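Local atomic coordinates of uncharacterized protein (Bacteroides ovatus, PDB entry 5CAG), a protein that probably serves as the anchoring subunit of a fimbrium, a member of the FimB/Mfa2 family thought to be a lipoprotein of the outer membrane. Residues Arg68-Val73 with Glu87-Ile92; Trp112-Leu117 with Thr203-Val208. All blocks are in the same frame, centred on the assembly; numbering follows the deposited sequence.

Interaction 1: Arg68-Val73 with Glu87-Ile92; sequences RYSVVV and ESYETI
The phenol ring of Tyr89 lies flat against Ser70, overlapping its CB: that carbon stands over the middle of one ring face, 3.5 Å from the ring centroid and 11° off the ring normal. It is a CH-pi contact, in which the serine offers its methylene to the ring while OG reaches past to the carbonyl of Asp123. At the ring's edge, near its plane, the backbone oxygen Val71 O comes within 3.3 Å of Tyr89 CE1. Val72 CG1 approaches obliquely at 3.6 Å from the same Tyr89 CE1, the two side chains running past each other in opposite directions. Because Tyr89 holds its CG anti to the backbone N (chi1 -178°), the ring extends from the loop to the strand, and its hydroxyl goes on to hydrogen-bond with Asp123 OD1 and Asn121 ND2. These bonds fix the far end of the ring, whereas Ser70 CB and Val72 CG1 pack against the rest of it. Ile92 adds a looser apolar contact, its CG2 4.2 Å from Val72 CG1. No hydrogen bond joins the two segments directly. The bend that brings Tyr89 and Ile92 to the same strand is held within the loop itself, where Ser88 O accepts from both Thr91 N and Ile92 N, each at 3.0 Å. Alternation along 68-73 does the sorting: Ser70 and Val72 point toward the loop, while Val71 points away and meets Trp138 of strand 134-154. In the all-beta part of this FimB/Mfa2-family (DUF5119) protein, the contact thus covers one face of a beta-sheet with the loop between strands 81-84 and 93-96. Strand 67-75 runs antiparallel to both strand 36-43, whose Tyr42 also touches Tyr89 and Ile92, and strand 118-127, which supplies the partners of the Tyr89 hydroxyl.

Interaction 2: Trp112-Leu117 with Thr203-Val208; sequences WSPDSL and TAFKQV
Ser113 begins the contact by placing its CB 3.3 Å from Thr203 OG1, near the end of the loop that runs from strand 93-96 into strand 118-127 and crosses the end of strand 197-205. Both strand 118-127 and strand 197-205 pair antiparallel with the long strand 134-154, so this is a junction in the all-beta framework of a FimB/Mfa2-type protein. Pro114, next in line, makes the broadest contact. Pro114 and Thr203 lie alongside with their side chains running opposite ways, and the proline CG lies 3.9 Å from Ala204 CA. Farther round the proline, CB sits over one face of the Phe205 ring, 4.1 Å from the centroid and 28° off the normal, a CH-pi contact displaced from the centre; the nearest ring carbon is Phe205 CZ, at 3.7 Å. The CB of Asp115 points away from strand 203-205, and its carboxylate takes hydrogen bonds from the backbone N atoms of Glu79 and Ile81, tying the loop to residues at the start of strand 81-84 and just before it. The CB of Leu117 points toward the strand segment again: CG is anti to the backbone N (chi1 -174°), and Leu117 CD2 meets Phe205 CE1 obliquely at 3.8 Å. The phenylalanine ring therefore packs against both Pro114 and Leu117, and Ile81 of strand 81-84 touches all three side chains, making a small apolar cluster. Leu117 also touches Val143 and Phe205 touches Val144, both of strand 134-154. One polar bond crosses the segments. Thr203, with OG1 between its backbone N and carbonyl carbon, donates to Pro114 O at 2.7 Å; the donor meets the C=O at 135° and is tilted out of the carbonyl plane.

Overall arrangement
Both contacts are buried and each lays a loop against a strand, but they differ in position: the centre of interaction 2 is about 3 Å, and that of interaction 1 about 17 Å, from the centre of the chain, and their centres are about 20 Å apart. No atoms touch between them, the nearest being about 7 Å apart. Strand 118-127 links them, since 112-117 leads into it and 68-73 pairs with it. In each an aromatic ring receives a CH-pi contact; the ring belongs to the loop in interaction 1 and to the strand in interaction 2. The first has no hydrogen bond across, its polar ends turning to strand 118-127; the second adds a side-chain-to-backbone bond.

Interaction 1: Arg68-Val73 with Glu87-Ile92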
ATOM      1  N   ARG A  68     -19.790 -19.256  -8.789  1.00119.14           N
ATOM      2  CA  ARG A  68     -19.491 -18.419  -7.622  1.00116.02           C
ATOM      3  C   ARG A  68     -17.996 -18.140  -7.591  1.00117.61           C
ATOM      4  O   ARG A  68     -17.188 -19.078  -7.668  1.00120.14           O
ATOM      5  CB  ARG A  68     -19.926 -19.084  -6.303  1.00118.44           C
ATOM      6  CG  ARG A  68     -21.428 -19.130  -6.007  1.00130.94           C
ATOM      7  CD  ARG A  68     -21.721 -19.595  -4.574  1.00146.01           C
ATOM      8  NE  ARG A  68     -20.901 -20.742  -4.160  1.00163.00           N
ATOM      9  CZ  ARG A  68     -20.096 -20.761  -3.098  1.00177.63           C
ATOM     10  NH1 ARG A  68     -20.021 -19.706  -2.293  1.00156.92           N
ATOM     11  NH2 ARG A  68     -19.374 -21.841  -2.825  1.00170.16           N
ATOM     12  N   TYR A  69     -17.632 -16.857  -7.475  1.00109.13           N
ATOM     13  CA  TYR A  69     -16.247 -16.397  -7.444  1.00106.59           C
ATOM     14  C   TYR A  69     -15.936 -15.420  -6.327  1.00105.90           C
ATOM     15  O   TYR A  69     -16.830 -14.836  -5.714  1.00106.16           O
ATOM     16  CB  TYR A  69     -15.908 -15.649  -8.747  1.00107.13           C
ATOM     17  CG  TYR A  69     -16.034 -16.459 -10.005  1.00113.13           C
ATOM     18  CD1 TYR A  69     -14.968 -17.220 -10.476  1.00117.02           C
ATOM     19  CD2 TYR A  69     -17.194 -16.415 -10.768  1.00115.75           C
ATOM     20  CE1 TYR A  69     -15.076 -17.972 -11.644  1.00121.21           C
ATOM     21  CE2 TYR A  69     -17.319 -17.167 -11.934  1.00120.16           C
ATOM     22  CZ  TYR A  69     -16.252 -17.934 -12.375  1.00129.74           C
ATOM     23  OH  TYR A  69     -16.361 -18.659 -13.531  1.00133.59           O
ATOM     24  N   SER A  70     -14.648 -15.174  -6.145  1.00 97.85           N
ATOM     25  CA  SER A  70     -14.080 -14.130  -5.315  1.00 93.65           C
ATOM     26  C   SER A  70     -13.361 -13.244  -6.329  1.00 94.92           C
ATOM     27  O   SER A  70     -12.777 -13.793  -7.264  1.00 96.58           O
ATOM     28  CB  SER A  70     -13.163 -14.722  -4.255  1.00 96.02           C
ATOM     29  OG  SER A  70     -13.894 -15.424  -3.266  1.00102.30           O
ATOM     30  N   VAL A  71     -13.480 -11.915  -6.261  1.00 87.40           N
ATOM     31  CA  VAL A  71     -12.859 -11.096  -7.312  1.00 85.72           C
ATOM     32  C   VAL A  71     -11.837 -10.107  -6.736  1.00 87.36           C
ATOM     33  O   VAL A  71     -12.021  -9.617  -5.612  1.00 87.69           O
ATOM     34  CB  VAL A  71     -13.940 -10.344  -8.151  1.00 89.31           C
ATOM     35  CG1 VAL A  71     -13.325  -9.596  -9.331  1.00 87.92           C
ATOM     36  CG2 VAL A  71     -15.023 -11.292  -8.641  1.00 91.75           C
ATOM     37  N   VAL A  72     -10.785  -9.798  -7.522  1.00 80.65           N
ATOM     38  CA  VAL A  72      -9.790  -8.775  -7.180  1.00 78.58           C
ATOM     39  C   VAL A  72      -9.533  -7.903  -8.414  1.00 85.37           C
ATOM     40  O   VAL A  72      -9.468  -8.413  -9.536  1.00 88.04           O
ATOM     41  CB  VAL A  72      -8.443  -9.248  -6.558  1.00 80.74           C
ATOM     42  CG1 VAL A  72      -8.630  -9.897  -5.202  1.00 80.79           C
ATOM     43  CG2 VAL A  72      -7.664 -10.149  -7.497  1.00 82.03           C
ATOM     44  N   VAL A  73      -9.418  -6.590  -8.207  1.00 79.57           N
ATOM     45  CA  VAL A  73      -9.096  -5.642  -9.269  1.00 78.51           C
ATOM     46  C   VAL A  73      -8.079  -4.688  -8.711  1.00 82.99           C
ATOM     47  O   VAL A  73      -8.367  -4.004  -7.715  1.00 83.58           O
ATOM     48  CB  VAL A  73     -10.292  -4.866  -9.864  1.00 81.13           C
ATOM     49  CG1 VAL A  73      -9.852  -4.099 -11.106  1.00 80.29           C
ATOM     50  CG2 VAL A  73     -11.456  -5.785 -10.186  1.00 82.54           C
ATOM     51  N   GLU A  87      -1.905 -16.729  -6.693  1.00100.30           N
ATOM     52  CA  GLU A  87      -2.490 -18.054  -6.944  1.00104.08           C
ATOM     53  C   GLU A  87      -3.846 -18.241  -6.197  1.00107.23           C
ATOM     54  O   GLU A  87      -4.712 -18.971  -6.687  1.00108.76           O
ATOM     55  CB  GLU A  87      -1.491 -19.184  -6.589  1.00108.87           C
ATOM     56  CG  GLU A  87      -0.973 -19.175  -5.149  1.00121.65           C
ATOM     57  CD  GLU A  87       0.314 -18.423  -4.828  1.00147.20           C
ATOM     58  OE1 GLU A  87       0.971 -17.898  -5.759  1.00149.55           O
ATOM     59  OE2 GLU A  87       0.689 -18.397  -3.632  1.00136.92           O
ATOM     60  N   SER A  88      -4.033 -17.568  -5.045  1.00100.76           N
ATOM     61  CA  SER A  88      -5.255 -17.661  -4.250  1.00100.47           C
ATOM     62  C   SER A  88      -5.739 -16.295  -3.781  1.00101.35           C
ATOM     63  O   SER A  88      -4.924 -15.450  -3.412  1.00 99.33           O
ATOM     64  CB  SER A  88      -5.025 -18.555  -3.037  1.00106.41           C
ATOM     65  OG  SER A  88      -6.011 -18.337  -2.039  1.00119.15           O
ATOM     66  N   TYR A  89      -7.069 -16.109  -3.718  1.00 97.37           N
ATOM     67  CA  TYR A  89      -7.695 -14.882  -3.215  1.00 93.91           C
ATOM     68  C   TYR A  89      -7.154 -14.590  -1.808  1.00 99.50           C
ATOM     69  O   TYR A  89      -6.634 -13.501  -1.567  1.00 96.97           O
ATOM     70  CB  TYR A  89      -9.237 -15.052  -3.212  1.00 94.75           C
ATOM     71  CG  TYR A  89     -10.061 -13.856  -2.774  1.00 92.30           C
ATOM     72  CD1 TYR A  89     -10.232 -12.755  -3.613  1.00 91.42           C
ATOM     73  CD2 TYR A  89     -10.777 -13.877  -1.576  1.00 93.20           C
ATOM     74  CE1 TYR A  89     -11.039 -11.678  -3.241  1.00 90.09           C
ATOM     75  CE2 TYR A  89     -11.589 -12.809  -1.194  1.00 91.87           C
ATOM     76  CZ  TYR A  89     -11.716 -11.710  -2.029  1.00 97.60           C
ATOM     77  OH  TYR A  89     -12.489 -10.637  -1.645  1.00 95.32           O
ATOM     78  N   GLU A  90      -7.148 -15.620  -0.931  1.00100.76           N
ATOM     79  CA  GLU A  90      -6.689 -15.543   0.463  1.00101.70           C
ATOM     80  C   GLU A  90      -5.180 -15.233   0.618  1.00104.39           C
ATOM     81  O   GLU A  90      -4.779 -14.865   1.723  1.00105.14           O
ATOM     82  CB  GLU A  90      -7.039 -16.833   1.233  1.00107.38           C
ATOM     83  CG  GLU A  90      -8.536 -17.005   1.514  1.00128.38           C
ATOM     84  CD  GLU A  90      -9.177 -16.169   2.619  1.00162.45           C
ATOM     85  OE1 GLU A  90      -8.745 -16.290   3.790  1.00171.21           O
ATOM     86  OE2 GLU A  90     -10.162 -15.449   2.326  1.00153.19           O
ATOM     87  N   THR A  91      -4.365 -15.315  -0.461  1.00 97.98           N
ATOM     88  CA  THR A  91      -2.924 -15.049  -0.350  1.00 95.74           C
ATOM     89  C   THR A  91      -2.391 -13.853  -1.167  1.00 95.12           C
ATOM     90  O   THR A  91      -1.266 -13.416  -0.883  1.00 93.48           O
ATOM     91  CB  THR A  91      -2.103 -16.285  -0.738  1.00 99.35           C
ATOM     92  OG1 THR A  91      -2.444 -16.706  -2.053  1.00 95.96           O
ATOM     93  CG2 THR A  91      -2.275 -17.418   0.229  1.00100.71           C
ATOM     94  N   ILE A  92      -3.144 -13.347  -2.179  1.00 89.19           N
ATOM     95  CA  ILE A  92      -2.681 -12.251  -3.044  1.00 85.93           C
ATOM     96  C   ILE A  92      -2.428 -11.008  -2.161  1.00 88.90           C
ATOM     97  O   ILE A  92      -3.335 -10.479  -1.502  1.00 89.19           O
ATOM     98  CB  ILE A  92      -3.587 -12.020  -4.291  1.00 87.86           C
ATOM     99  CG1 ILE A  92      -2.981 -10.973  -5.242  1.00 85.42           C
ATOM    100  CG2 ILE A  92      -5.042 -11.714  -3.932  1.00 88.22           C
ATOM    101  CD1 ILE A  92      -3.588 -10.927  -6.644  1.00 86.95           C
TER

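Interaction 2: Trp112-Leu117 with Thr203-Val208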
ATOM      1  N   TRP A 112      10.765   0.031   0.933  1.00 76.95           N
ATOM      2  CA  TRP A 112      10.376   1.280   0.288  1.00 76.68           C
ATOM      3  C   TRP A 112       8.946   1.650   0.601  1.00 82.06           C
ATOM      4  O   TRP A 112       8.149   0.756   0.875  1.00 82.70           O
ATOM      5  CB  TRP A 112      10.525   1.164  -1.225  1.00 75.95           C
ATOM      6  CG  TRP A 112      11.888   0.781  -1.705  1.00 78.79           C
ATOM      7  CD1 TRP A 112      12.272  -0.430  -2.193  1.00 83.43           C
ATOM      8  CD2 TRP A 112      13.024   1.643  -1.837  1.00 79.20           C
ATOM      9  NE1 TRP A 112      13.596  -0.394  -2.570  1.00 84.26           N
ATOM     10  CE2 TRP A 112      14.076   0.873  -2.382  1.00 84.93           C
ATOM     11  CE3 TRP A 112      13.261   2.997  -1.543  1.00 79.84           C
ATOM     12  CZ2 TRP A 112      15.340   1.410  -2.639  1.00 85.15           C
ATOM     13  CZ3 TRP A 112      14.508   3.535  -1.825  1.00 81.98           C
ATOM     14  CH2 TRP A 112      15.531   2.747  -2.360  1.00 84.10           C
ATOM     15  N   SER A 113       8.611   2.966   0.559  1.00 78.65           N
ATOM     16  CA  SER A 113       7.231   3.447   0.768  1.00 77.58           C
ATOM     17  C   SER A 113       6.391   3.044  -0.436  1.00 79.82           C
ATOM     18  O   SER A 113       6.892   3.081  -1.566  1.00 79.31           O
ATOM     19  CB  SER A 113       7.157   4.960   0.988  1.00 80.42           C
ATOM     20  OG  SER A 113       8.413   5.609   0.850  1.00 90.96           O
ATOM     21  N   PRO A 114       5.160   2.545  -0.205  1.00 74.86           N
ATOM     22  CA  PRO A 114       4.346   2.067  -1.320  1.00 73.86           C
ATOM     23  C   PRO A 114       3.814   3.198  -2.175  1.00 77.51           C
ATOM     24  O   PRO A 114       3.382   4.205  -1.633  1.00 76.74           O
ATOM     25  CB  PRO A 114       3.215   1.326  -0.618  1.00 75.54           C
ATOM     26  CG  PRO A 114       3.093   1.969   0.686  1.00 79.91           C
ATOM     27  CD  PRO A 114       4.476   2.318   1.083  1.00 76.12           C
ATOM     28  N   ASP A 115       3.856   3.039  -3.517  1.00 75.35           N
ATOM     29  CA  ASP A 115       3.295   4.051  -4.414  1.00 74.84           C
ATOM     30  C   ASP A 115       1.769   3.816  -4.513  1.00 80.19           C
ATOM     31  O   ASP A 115       1.243   3.028  -3.722  1.00 80.31           O
ATOM     32  CB  ASP A 115       4.005   4.131  -5.772  1.00 76.73           C
ATOM     33  CG  ASP A 115       4.157   2.862  -6.559  1.00 85.75           C
ATOM     34  OD1 ASP A 115       4.495   1.819  -5.949  1.00 84.36           O
ATOM     35  OD2 ASP A 115       4.045   2.929  -7.801  1.00 96.84           O
ATOM     36  N   SER A 116       1.037   4.549  -5.373  1.00 76.25           N
ATOM     37  CA  SER A 116      -0.418   4.434  -5.339  1.00 75.29           C
ATOM     38  C   SER A 116      -0.953   3.082  -5.827  1.00 76.38           C
ATOM     39  O   SER A 116      -0.568   2.594  -6.885  1.00 76.31           O
ATOM     40  CB  SER A 116      -1.068   5.585  -6.086  1.00 80.07           C
ATOM     41  OG  SER A 116      -0.699   6.787  -5.426  1.00 92.99           O
ATOM     42  N   LEU A 117      -1.803   2.459  -4.982  1.00 70.80           N
ATOM     43  CA  LEU A 117      -2.489   1.188  -5.260  1.00 69.07           C
ATOM     44  C   LEU A 117      -3.986   1.390  -5.070  1.00 72.27           C
ATOM     45  O   LEU A 117      -4.412   2.043  -4.099  1.00 71.37           O
ATOM     46  CB  LEU A 117      -1.971   0.030  -4.395  1.00 67.75           C
ATOM     47  CG  LEU A 117      -2.505  -1.354  -4.691  1.00 70.65           C
ATOM     48  CD1 LEU A 117      -1.956  -1.932  -6.009  1.00 69.58           C
ATOM     49  CD2 LEU A 117      -2.185  -2.248  -3.581  1.00 72.86           C
ATOM     50  N   THR A 203       4.394   7.117   2.975  1.00 70.73           N
ATOM     51  CA  THR A 203       3.115   6.448   2.741  1.00 69.81           C
ATOM     52  C   THR A 203       3.107   5.072   3.365  1.00 75.22           C
ATOM     53  O   THR A 203       4.171   4.493   3.584  1.00 76.35           O
ATOM     54  CB  THR A 203       2.848   6.287   1.248  1.00 69.69           C
ATOM     55  OG1 THR A 203       3.889   5.500   0.683  1.00 70.04           O
ATOM     56  CG2 THR A 203       2.712   7.597   0.518  1.00 68.66           C
ATOM     57  N   ALA A 204       1.914   4.529   3.600  1.00 70.56           N
ATOM     58  CA  ALA A 204       1.696   3.191   4.125  1.00 70.26           C
ATOM     59  C   ALA A 204       0.330   2.695   3.669  1.00 75.45           C
ATOM     60  O   ALA A 204      -0.524   3.503   3.288  1.00 75.02           O
ATOM     61  CB  ALA A 204       1.781   3.207   5.638  1.00 71.67           C
ATOM     62  N   PHE A 205       0.117   1.375   3.677  1.00 72.35           N
ATOM     63  CA  PHE A 205      -1.178   0.823   3.318  1.00 71.86           C
ATOM     64  C   PHE A 205      -2.176   1.097   4.426  1.00 78.07           C
ATOM     65  O   PHE A 205      -1.785   1.244   5.598  1.00 79.13           O
ATOM     66  CB  PHE A 205      -1.086  -0.689   3.044  1.00 73.91           C
ATOM     67  CG  PHE A 205      -0.356  -1.029   1.765  1.00 74.63           C
ATOM     68  CD1 PHE A 205      -0.887  -0.684   0.523  1.00 76.48           C
ATOM     69  CD2 PHE A 205       0.879  -1.663   1.798  1.00 76.25           C
ATOM     70  CE1 PHE A 205      -0.189  -0.972  -0.663  1.00 76.06           C
ATOM     71  CE2 PHE A 205       1.570  -1.948   0.611  1.00 77.88           C
ATOM     72  CZ  PHE A 205       1.025  -1.608  -0.610  1.00 74.76           C
ATOM     73  N   LYS A 206      -3.475   1.194   4.052  1.00 75.01           N
ATOM     74  CA  LYS A 206      -4.601   1.333   4.994  1.00 75.40           C
ATOM     75  C   LYS A 206      -4.612   0.105   5.915  1.00 81.15           C
ATOM     76  O   LYS A 206      -4.274  -0.999   5.457  1.00 81.14           O
ATOM     77  CB  LYS A 206      -5.940   1.421   4.235  1.00 76.12           C
ATOM     78  CG  LYS A 206      -6.345   2.796   3.767  1.00 71.71           C
ATOM     79  CD  LYS A 206      -7.762   2.773   3.186  1.00 73.71           C
ATOM     80  CE  LYS A 206      -8.176   4.145   2.700  1.00 72.65           C
ATOM     81  NZ  LYS A 206      -9.310   4.096   1.749  1.00 70.93           N
ATOM     82  N   GLN A 207      -4.968   0.274   7.193  1.00 79.12           N
ATOM     83  CA  GLN A 207      -5.015  -0.884   8.097  1.00 81.03           C
ATOM     84  C   GLN A 207      -6.122  -1.836   7.640  1.00 85.62           C
ATOM     85  O   GLN A 207      -5.956  -3.065   7.663  1.00 86.19           O
ATOM     86  CB  GLN A 207      -5.234  -0.439   9.547  1.00 84.14           C
ATOM     87  CG  GLN A 207      -4.614  -1.362  10.576  1.00107.57           C
ATOM     88  CD  GLN A 207      -5.030  -0.936  11.955  1.00140.00           C
ATOM     89  OE1 GLN A 207      -6.054  -1.387  12.473  1.00137.42           O
ATOM     90  NE2 GLN A 207      -4.285  -0.010  12.549  1.00139.38           N
ATOM     91  N   VAL A 208      -7.252  -1.235   7.203  1.00 81.46           N
ATOM     92  CA  VAL A 208      -8.424  -1.924   6.687  1.00 81.47           C
ATOM     93  C   VAL A 208      -9.087  -1.112   5.593  1.00 83.09           C
ATOM     94  O   VAL A 208      -9.242   0.115   5.734  1.00 83.81           O
ATOM     95  CB  VAL A 208      -9.491  -2.261   7.771  1.00 87.18           C
ATOM     96  CG1 VAL A 208     -10.446  -3.345   7.269  1.00 87.97           C
ATOM     97  CG2 VAL A 208      -8.865  -2.696   9.088  1.00 88.93           C
TER